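Local coordinates for Mab-21 domain-containing protein (Tribolium castaneum, PDB 7LT2), which senses double-stranded RNA in the cytoplasm and, as an innate immune nucleotidyltransferase, joins ATP and GTP into the cyclic dinucleotide 2',3'-cGAMP, at residues H78-A83 with R113-F118; L179-S182 with K188-D191; S300-F305 with N356-I361. All coordinates share one frame; numbering follows the deposited sequence.

Contact 1 of 3, residues H78-A83 with R113-F118; sequences HIPIYA and RVYKDF
Two aromatic side chains, Y115 and F118, reach I79 and P80, just before the turn, through different first torsions. CG of Y115 stands opposite its carbonyl carbon (chi1 -72°), whereas F118 places CG opposite the backbone N (chi1 -177°), and both rings extend toward 78-83. The phenol end of Y115 meets the pyrrolidine ring of P80 nearly head-on: Y115 OH lies 3.4 Å from P80 CG and equally near P80 CD, while Y115 CZ is 3.7 Å from P80 CG. Proline suits this place because its rigid ring gives the phenol a compact, apolar surface. The short 3-10 turn 81-83 is closed by the backbone, P80 O accepting from A83 N at 3.0 Å. Deeper in, the side chains of I79 and F118 cross at about a right angle, and the far end of the ring, F118 CZ, lies 4.0 Å from both I79 CG1 and I79 CD1. The branched isoleucine thus packs its CG1-CD1 arm against the end of the ring. Further support comes from outside the two segments: W106 meets the Y115 ring edge-to-face, F122 stacks on F118, and L100 touches both I79 and F118. With no hydrogen bond crossing between the segments, this is hydrophobic packing joining two loops of the nucleotidyltransferase domain away from the nucleotide- and metal-binding residues; its cohesion rests on shape and burial, with a phenol oxygen lying against proline carbons.

Contact 2 of 3, residues L179-S182 with K188-D191; sequences LGIS and KIMD
Strands 179-182 and 188-191 run antiparallel, their axes 4.6 Å apart at closest, and a classic beta bulge sets I189 and M190 together opposite I181. The signature is the doubly gripped carbonyl I181 O, which accepts from I189 N at 2.8 Å and from M190 N at 3.2 Å, both in its carbonyl plane; I181 N returns a bond to M190 O at 2.9 Å. On the face shared by S182, K188 and D191, the lysine chain starts with CG anti to its backbone N (chi1 179°), then bends to run along the hairpin. Its CD passes 3.3 Å from S182 OG, and K188 NZ reaches D191 OD1 at 2.8 Å in a salt bridge, on the syn side but 28° out of the carboxylate plane. Glycine suits position 180 because D191 OD1 comes within 3.3 Å of G180 CA, which carries only hydrogen there. I181 and M190 point to the other face and both touch L28 of helix 18-42, as does I189. The hairpin continues the central sheet: strand 177-183 pairs with 164-171 on its far edge, while D191 bonds through its backbone to E69 and F71, beside E70, a probable ligand of the catalytic magnesium.

Contact 3 of 3, residues S300-F305 with N356-I361; sequences SLREVF and NNPENI
R302 lies over P358 on the surface side of this contact, whereas the buried side is a single apolar touch between F305 and I361, reinforced by L6 and I354. The guanidinium of R302 lies against the proline ring, with P358 CG 3.8 Å above the guanidinium plane and over its centre. P358 CD comes 3.7 Å from R302 NH2 over the same group, and N356 CA lies at the guanidinium edge, 4.2 Å from R302 NH2. An extended chain, begun with CG anti to the backbone N (chi1 -174°), carries the charge across to the loop. Arginine suits an exposed place like this: its flat group can rest on proline carbons while its N-H groups stay in its plane, and NH2 makes a weak hydrogen bond to E355 O. On the buried side the segments touch through F305 CE2 and I361 CG2, 4.2 Å apart. Phenylalanine and isoleucine fit this buried place because neither brings a side-chain polar group that needs a partner. The contact thus joins the first turn of helix 301-318, which follows the N-cap residue S300, to the loop between helices 337-354 and 361-365. L6 of helix 5-13 touches R302, F305 and I361, I354 of helix 337-354 touches F305 and I361, and helix 258-272 adds L264 and I265 against F305.

The three contacts follow one another along the chain without interleaving. Contacts 1 and 2 both belong to the nucleotidyltransferase domain, their centres about 33 Å apart, and strands 70-77 and 188-200, paired in parallel, connect them: 78-83 follows directly on the first, and 188-191 begins the second. Contact 3 lies in the helical part, with 300-305 in the HhH/H2TH-like domain; its centre is about 36 Å from that of contact 2 and about 55 Å from that of contact 1, across the centre of the chain. Contact 2 alone adjoins residues that probably bind the catalytic magnesium and ATP; contact 1 joins two loops and contact 3 packs a helix start on a loop, both far from the chain's centre.

Contact 1 of 3, residues H78-A83 with R113-F118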
loop_
_atom_site.group_PDB
_atom_site.type_symbol
_atom_site.label_atom_id
_atom_site.label_comp_id
_atom_site.label_asym_id
_atom_site.label_seq_id
_atom_site.Cartn_x
_atom_site.Cartn_y
_atom_site.Cartn_z
ATOM N N HIS A 78 -17.863 2.461 7.043
ATOM C CA HIS A 78 -18.953 1.916 6.242
ATOM C C HIS A 78 -20.198 2.765 6.423
ATOM O O HIS A 78 -20.690 2.914 7.547
ATOM C CB HIS A 78 -19.257 0.461 6.605
ATOM C CG HIS A 78 -20.400 -0.112 5.829
ATOM N ND1 HIS A 78 -20.341 -0.329 4.469
ATOM C CD2 HIS A 78 -21.644 -0.480 6.215
ATOM C CE1 HIS A 78 -21.495 -0.821 4.054
ATOM N NE2 HIS A 78 -22.304 -0.920 5.093
ATOM N N ILE A 79 -20.685 3.320 5.323
ATOM C CA ILE A 79 -21.952 4.059 5.320
ATOM C C ILE A 79 -23.097 3.058 5.306
ATOM O O ILE A 79 -23.142 2.194 4.417
ATOM C CB ILE A 79 -22.021 4.981 4.108
ATOM C CG1 ILE A 79 -20.889 6.014 4.151
ATOM C CG2 ILE A 79 -23.394 5.661 4.032
ATOM C CD1 ILE A 79 -20.735 6.800 2.877
ATOM N N PRO A 80 -24.033 3.130 6.254
ATOM C CA PRO A 80 -25.179 2.213 6.242
ATOM C C PRO A 80 -25.892 2.230 4.896
ATOM O O PRO A 80 -26.192 3.293 4.345
ATOM C CB PRO A 80 -26.070 2.758 7.366
ATOM C CG PRO A 80 -25.094 3.402 8.308
ATOM C CD PRO A 80 -24.051 4.028 7.423
ATOM N N ILE A 81 -26.149 1.034 4.354
ATOM C CA ILE A 81 -26.731 0.938 3.020
ATOM C C ILE A 81 -28.122 1.550 2.972
ATOM O O ILE A 81 -28.591 1.920 1.893
ATOM C CB ILE A 81 -26.768 -0.526 2.535
ATOM C CG1 ILE A 81 -27.838 -1.317 3.285
ATOM C CG2 ILE A 81 -25.405 -1.184 2.707
ATOM C CD1 ILE A 81 -27.983 -2.748 2.801
ATOM N N TYR A 82 -28.793 1.678 4.122
ATOM C CA TYR A 82 -30.113 2.298 4.139
ATOM C C TYR A 82 -30.059 3.734 3.635
ATOM O O TYR A 82 -31.034 4.225 3.052
ATOM C CB TYR A 82 -30.700 2.238 5.553
ATOM C CG TYR A 82 -32.194 2.491 5.634
ATOM C CD1 TYR A 82 -32.693 3.771 5.831
ATOM C CD2 TYR A 82 -33.103 1.441 5.536
ATOM C CE1 TYR A 82 -34.058 4.005 5.911
ATOM C CE2 TYR A 82 -34.467 1.664 5.617
ATOM C CZ TYR A 82 -34.939 2.946 5.805
ATOM O OH TYR A 82 -36.298 3.177 5.888
ATOM N N ALA A 83 -28.929 4.419 3.835
ATOM C CA ALA A 83 -28.736 5.771 3.324
ATOM C C ALA A 83 -28.551 5.809 1.816
ATOM O O ALA A 83 -28.427 6.904 1.255
ATOM C CB ALA A 83 -27.535 6.429 4.005
ATOM N N ARG A 113 -29.391 8.455 14.658
ATOM C CA ARG A 113 -29.169 9.563 15.582
ATOM C C ARG A 113 -27.695 9.955 15.645
ATOM O O ARG A 113 -27.352 11.142 15.597
ATOM C CB ARG A 113 -29.683 9.176 16.969
ATOM C CG ARG A 113 -29.744 10.309 17.976
ATOM C CD ARG A 113 -31.132 10.385 18.614
ATOM N NE ARG A 113 -31.133 11.141 19.863
ATOM C CZ ARG A 113 -32.220 11.440 20.564
ATOM N NH1 ARG A 113 -33.428 11.095 20.149
ATOM N NH2 ARG A 113 -32.091 12.102 21.710
ATOM N N VAL A 114 -26.803 8.969 15.758
ATOM C CA VAL A 114 -25.380 9.277 15.853
ATOM C C VAL A 114 -24.821 9.841 14.554
ATOM O O VAL A 114 -23.700 10.362 14.542
ATOM C CB VAL A 114 -24.604 8.022 16.315
ATOM C CG1 VAL A 114 -24.465 7.014 15.187
ATOM C CG2 VAL A 114 -23.245 8.405 16.897
ATOM N N TYR A 115 -25.583 9.779 13.462
ATOM C CA TYR A 115 -25.169 10.359 12.191
ATOM C C TYR A 115 -25.655 11.793 12.005
ATOM O O TYR A 115 -25.639 12.294 10.875
ATOM C CB TYR A 115 -25.655 9.486 11.029
ATOM C CG TYR A 115 -24.900 8.184 10.907
ATOM C CD1 TYR A 115 -25.156 7.128 11.773
ATOM C CD2 TYR A 115 -23.941 8.004 9.918
ATOM C CE1 TYR A 115 -24.465 5.929 11.664
ATOM C CE2 TYR A 115 -23.249 6.809 9.801
ATOM C CZ TYR A 115 -23.516 5.777 10.678
ATOM O OH TYR A 115 -22.831 4.584 10.566
ATOM N N LYS A 116 -26.070 12.464 13.088
ATOM C CA LYS A 116 -26.630 13.808 12.966
ATOM C C LYS A 116 -25.677 14.756 12.249
ATOM O O LYS A 116 -26.116 15.614 11.475
ATOM C CB LYS A 116 -26.984 14.376 14.341
ATOM C CG LYS A 116 -27.617 15.770 14.253
ATOM C CD LYS A 116 -27.950 16.347 15.617
ATOM C CE LYS A 116 -28.708 17.665 15.470
ATOM N NZ LYS A 116 -29.901 17.486 14.598
ATOM N N ASP A 117 -24.374 14.623 12.490
ATOM C CA ASP A 117 -23.404 15.532 11.900
ATOM C C ASP A 117 -22.672 14.932 10.704
ATOM O O ASP A 117 -21.694 15.526 10.240
ATOM C CB ASP A 117 -22.387 15.987 12.958
ATOM C CG ASP A 117 -22.994 16.913 14.011
ATOM O OD1 ASP A 117 -24.030 17.555 13.739
ATOM O OD2 ASP A 117 -22.422 17.004 15.116
ATOM N N PHE A 118 -23.122 13.784 10.184
ATOM C CA PHE A 118 -22.413 13.153 9.071
ATOM C C PHE A 118 -22.371 14.067 7.849
ATOM O O PHE A 118 -21.320 14.231 7.220
ATOM C CB PHE A 118 -23.053 11.807 8.710
ATOM C CG PHE A 118 -22.322 11.065 7.617
ATOM C CD1 PHE A 118 -21.263 10.227 7.926
ATOM C CD2 PHE A 118 -22.687 11.213 6.287
ATOM C CE1 PHE A 118 -20.574 9.551 6.928
ATOM C CE2 PHE A 118 -22.000 10.540 5.283
ATOM C CZ PHE A 118 -20.943 9.707 5.606
#

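Contact 2 of 3, residues L179-S182 with K188-D191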
loop_
_atom_site.group_PDB
_atom_site.type_symbol
_atom_site.label_atom_id
_atom_site.label_comp_id
_atom_site.label_asym_id
_atom_site.label_seq_id
_atom_site.Cartn_x
_atom_site.Cartn_y
_atom_site.Cartn_z
ATOM N N LEU A 179 1.952 8.419 12.240
ATOM C CA LEU A 179 2.441 8.020 13.553
ATOM C C LEU A 179 3.797 7.347 13.391
ATOM O O LEU A 179 3.903 6.314 12.721
ATOM C CB LEU A 179 1.470 7.064 14.247
ATOM C CG LEU A 179 0.038 7.542 14.492
ATOM C CD1 LEU A 179 -0.735 6.519 15.346
ATOM C CD2 LEU A 179 -0.003 8.918 15.134
ATOM N N GLY A 180 4.826 7.924 14.004
ATOM C CA GLY A 180 6.115 7.261 14.086
ATOM C C GLY A 180 6.191 6.405 15.336
ATOM O O GLY A 180 6.126 6.930 16.449
ATOM N N ILE A 181 6.320 5.090 15.183
ATOM C CA ILE A 181 6.241 4.161 16.307
ATOM C C ILE A 181 7.636 3.635 16.613
ATOM O O ILE A 181 8.324 3.123 15.721
ATOM C CB ILE A 181 5.260 3.013 16.011
ATOM C CG1 ILE A 181 3.862 3.587 15.748
ATOM C CG2 ILE A 181 5.229 2.023 17.177
ATOM C CD1 ILE A 181 2.842 2.573 15.268
ATOM N N SER A 182 8.052 3.763 17.873
ATOM C CA SER A 182 9.366 3.323 18.326
ATOM C C SER A 182 9.231 2.506 19.604
ATOM O O SER A 182 8.256 2.631 20.348
ATOM C CB SER A 182 10.303 4.513 18.594
ATOM O OG SER A 182 10.486 5.317 17.441
ATOM N N LYS A 188 13.630 2.914 16.469
ATOM C CA LYS A 188 12.495 3.152 15.585
ATOM C C LYS A 188 11.977 1.841 15.002
ATOM O O LYS A 188 12.756 0.956 14.640
ATOM C CB LYS A 188 12.907 4.100 14.454
ATOM C CG LYS A 188 11.812 4.416 13.453
ATOM C CD LYS A 188 10.678 5.157 14.135
ATOM C CE LYS A 188 9.689 5.717 13.137
ATOM N NZ LYS A 188 10.153 7.016 12.542
ATOM N N ILE A 189 10.650 1.713 14.909
ATOM C CA ILE A 189 10.064 0.525 14.291
ATOM C C ILE A 189 9.536 0.851 12.897
ATOM O O ILE A 189 10.053 0.333 11.898
ATOM C CB ILE A 189 8.962 -0.088 15.174
ATOM C CG1 ILE A 189 9.534 -0.474 16.540
ATOM C CG2 ILE A 189 8.356 -1.299 14.481
ATOM C CD1 ILE A 189 8.479 -0.855 17.568
ATOM N N MET A 190 8.516 1.705 12.807
ATOM C CA MET A 190 7.941 2.027 11.502
ATOM C C MET A 190 7.049 3.254 11.631
ATOM O O MET A 190 6.547 3.563 12.717
ATOM C CB MET A 190 7.138 0.850 10.935
ATOM C CG MET A 190 7.471 0.525 9.479
ATOM S SD MET A 190 6.881 -1.085 8.945
ATOM C CE MET A 190 8.020 -2.152 9.809
ATOM N N ASP A 191 6.871 3.952 10.504
ATOM C CA ASP A 191 5.876 5.013 10.373
ATOM C C ASP A 191 4.578 4.428 9.837
ATOM O O ASP A 191 4.589 3.517 9.007
ATOM C CB ASP A 191 6.351 6.112 9.414
ATOM C CG ASP A 191 7.491 6.943 9.967
ATOM O OD1 ASP A 191 7.715 6.930 11.192
ATOM O OD2 ASP A 191 8.155 7.637 9.162
#

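Contact 3 of 3, residues S300-F305 with N356-I361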
loop_
_atom_site.group_PDB
_atom_site.type_symbol
_atom_site.label_atom_id
_atom_site.label_comp_id
_atom_site.label_asym_id
_atom_site.label_seq_id
_atom_site.Cartn_x
_atom_site.Cartn_y
_atom_site.Cartn_z
ATOM N N SER A 300 12.570 -22.129 -12.149
ATOM C CA SER A 300 13.696 -21.663 -11.354
ATOM C C SER A 300 13.581 -20.161 -11.125
ATOM O O SER A 300 12.964 -19.436 -11.912
ATOM C CB SER A 300 15.022 -21.993 -12.042
ATOM O OG SER A 300 15.262 -21.148 -13.158
ATOM N N LEU A 301 14.161 -19.697 -10.019
ATOM C CA LEU A 301 14.158 -18.262 -9.761
ATOM C C LEU A 301 14.859 -17.504 -10.881
ATOM O O LEU A 301 14.412 -16.422 -11.280
ATOM C CB LEU A 301 14.802 -17.958 -8.408
ATOM C CG LEU A 301 14.787 -16.479 -7.999
ATOM C CD1 LEU A 301 13.400 -15.842 -8.175
ATOM C CD2 LEU A 301 15.260 -16.320 -6.563
ATOM N N ARG A 302 15.945 -18.068 -11.419
ATOM C CA ARG A 302 16.627 -17.413 -12.530
ATOM C C ARG A 302 15.702 -17.265 -13.733
ATOM O O ARG A 302 15.634 -16.195 -14.348
ATOM C CB ARG A 302 17.886 -18.189 -12.913
ATOM C CG ARG A 302 18.717 -17.478 -13.969
ATOM C CD ARG A 302 19.894 -18.317 -14.400
ATOM N NE ARG A 302 20.594 -17.710 -15.525
ATOM C CZ ARG A 302 21.500 -18.339 -16.260
ATOM N NH1 ARG A 302 21.839 -19.593 -16.011
ATOM N NH2 ARG A 302 22.072 -17.697 -17.274
ATOM N N GLU A 303 14.968 -18.329 -14.079
ATOM C CA GLU A 303 14.114 -18.257 -15.260
ATOM C C GLU A 303 12.944 -17.299 -15.051
ATOM O O GLU A 303 12.597 -16.531 -15.957
ATOM C CB GLU A 303 13.601 -19.643 -15.652
ATOM C CG GLU A 303 12.766 -19.607 -16.922
ATOM C CD GLU A 303 12.405 -20.978 -17.453
ATOM O OE1 GLU A 303 12.816 -21.994 -16.847
ATOM O OE2 GLU A 303 11.709 -21.031 -18.489
ATOM N N VAL A 304 12.320 -17.325 -13.871
ATOM C CA VAL A 304 11.230 -16.390 -13.603
ATOM C C VAL A 304 11.744 -14.955 -13.630
ATOM O O VAL A 304 11.121 -14.066 -14.227
ATOM C CB VAL A 304 10.547 -16.726 -12.263
ATOM C CG1 VAL A 304 9.463 -15.691 -11.929
ATOM C CG2 VAL A 304 9.942 -18.122 -12.307
ATOM N N PHE A 305 12.887 -14.707 -12.987
ATOM C CA PHE A 305 13.463 -13.364 -12.976
ATOM C C PHE A 305 13.788 -12.884 -14.388
ATOM O O PHE A 305 13.417 -11.770 -14.776
ATOM C CB PHE A 305 14.717 -13.342 -12.098
ATOM C CG PHE A 305 15.532 -12.071 -12.221
ATOM C CD1 PHE A 305 15.074 -10.879 -11.679
ATOM C CD2 PHE A 305 16.766 -12.081 -12.851
ATOM C CE1 PHE A 305 15.819 -9.716 -11.785
ATOM C CE2 PHE A 305 17.519 -10.921 -12.960
ATOM C CZ PHE A 305 17.047 -9.738 -12.427
ATOM N N ASN A 356 23.692 -14.710 -20.304
ATOM C CA ASN A 356 24.501 -15.919 -20.209
ATOM C C ASN A 356 25.584 -15.796 -19.146
ATOM O O ASN A 356 26.555 -16.562 -19.154
ATOM C CB ASN A 356 25.124 -16.236 -21.570
ATOM C CG ASN A 356 24.085 -16.405 -22.663
ATOM O OD1 ASN A 356 23.075 -17.081 -22.475
ATOM N ND2 ASN A 356 24.328 -15.782 -23.811
ATOM N N ASN A 357 25.437 -14.839 -18.235
ATOM C CA ASN A 357 26.421 -14.584 -17.184
ATOM C C ASN A 357 25.669 -14.247 -15.908
ATOM O O ASN A 357 25.569 -13.077 -15.515
ATOM C CB ASN A 357 27.365 -13.444 -17.578
ATOM C CG ASN A 357 28.183 -13.762 -18.815
ATOM O OD1 ASN A 357 29.272 -14.331 -18.720
ATOM N ND2 ASN A 357 27.661 -13.399 -19.983
ATOM N N PRO A 358 25.110 -15.252 -15.230
ATOM C CA PRO A 358 24.356 -14.965 -14.000
ATOM C C PRO A 358 25.216 -14.372 -12.899
ATOM O O PRO A 358 24.678 -13.723 -11.995
ATOM C CB PRO A 358 23.781 -16.334 -13.605
ATOM C CG PRO A 358 24.675 -17.329 -14.258
ATOM C CD PRO A 358 25.148 -16.693 -15.539
ATOM N N GLU A 359 26.538 -14.552 -12.955
ATOM C CA GLU A 359 27.420 -13.925 -11.977
ATOM C C GLU A 359 27.477 -12.410 -12.124
ATOM O O GLU A 359 27.982 -11.737 -11.218
ATOM C CB GLU A 359 28.833 -14.509 -12.084
ATOM C CG GLU A 359 29.635 -14.038 -13.290
ATOM C CD GLU A 359 29.295 -14.791 -14.565
ATOM O OE1 GLU A 359 28.350 -15.609 -14.550
ATOM O OE2 GLU A 359 29.981 -14.565 -15.585
ATOM N N ASN A 360 26.978 -11.858 -13.231
ATOM C CA ASN A 360 26.905 -10.414 -13.405
ATOM C C ASN A 360 25.650 -9.798 -12.799
ATOM O O ASN A 360 25.567 -8.567 -12.722
ATOM C CB ASN A 360 26.968 -10.052 -14.894
ATOM C CG ASN A 360 28.325 -10.335 -15.507
ATOM O OD1 ASN A 360 29.306 -10.545 -14.796
ATOM N ND2 ASN A 360 28.388 -10.330 -16.834
ATOM N N ILE A 361 24.676 -10.609 -12.377
ATOM C CA ILE A 361 23.424 -10.052 -11.866
ATOM C C ILE A 361 23.683 -9.191 -10.638
ATOM O O ILE A 361 23.186 -8.062 -10.534
ATOM C CB ILE A 361 22.418 -11.174 -11.557
ATOM C CG1 ILE A 361 22.013 -11.905 -12.837
ATOM C CG2 ILE A 361 21.193 -10.603 -10.854
ATOM C CD1 ILE A 361 21.143 -13.136 -12.581
#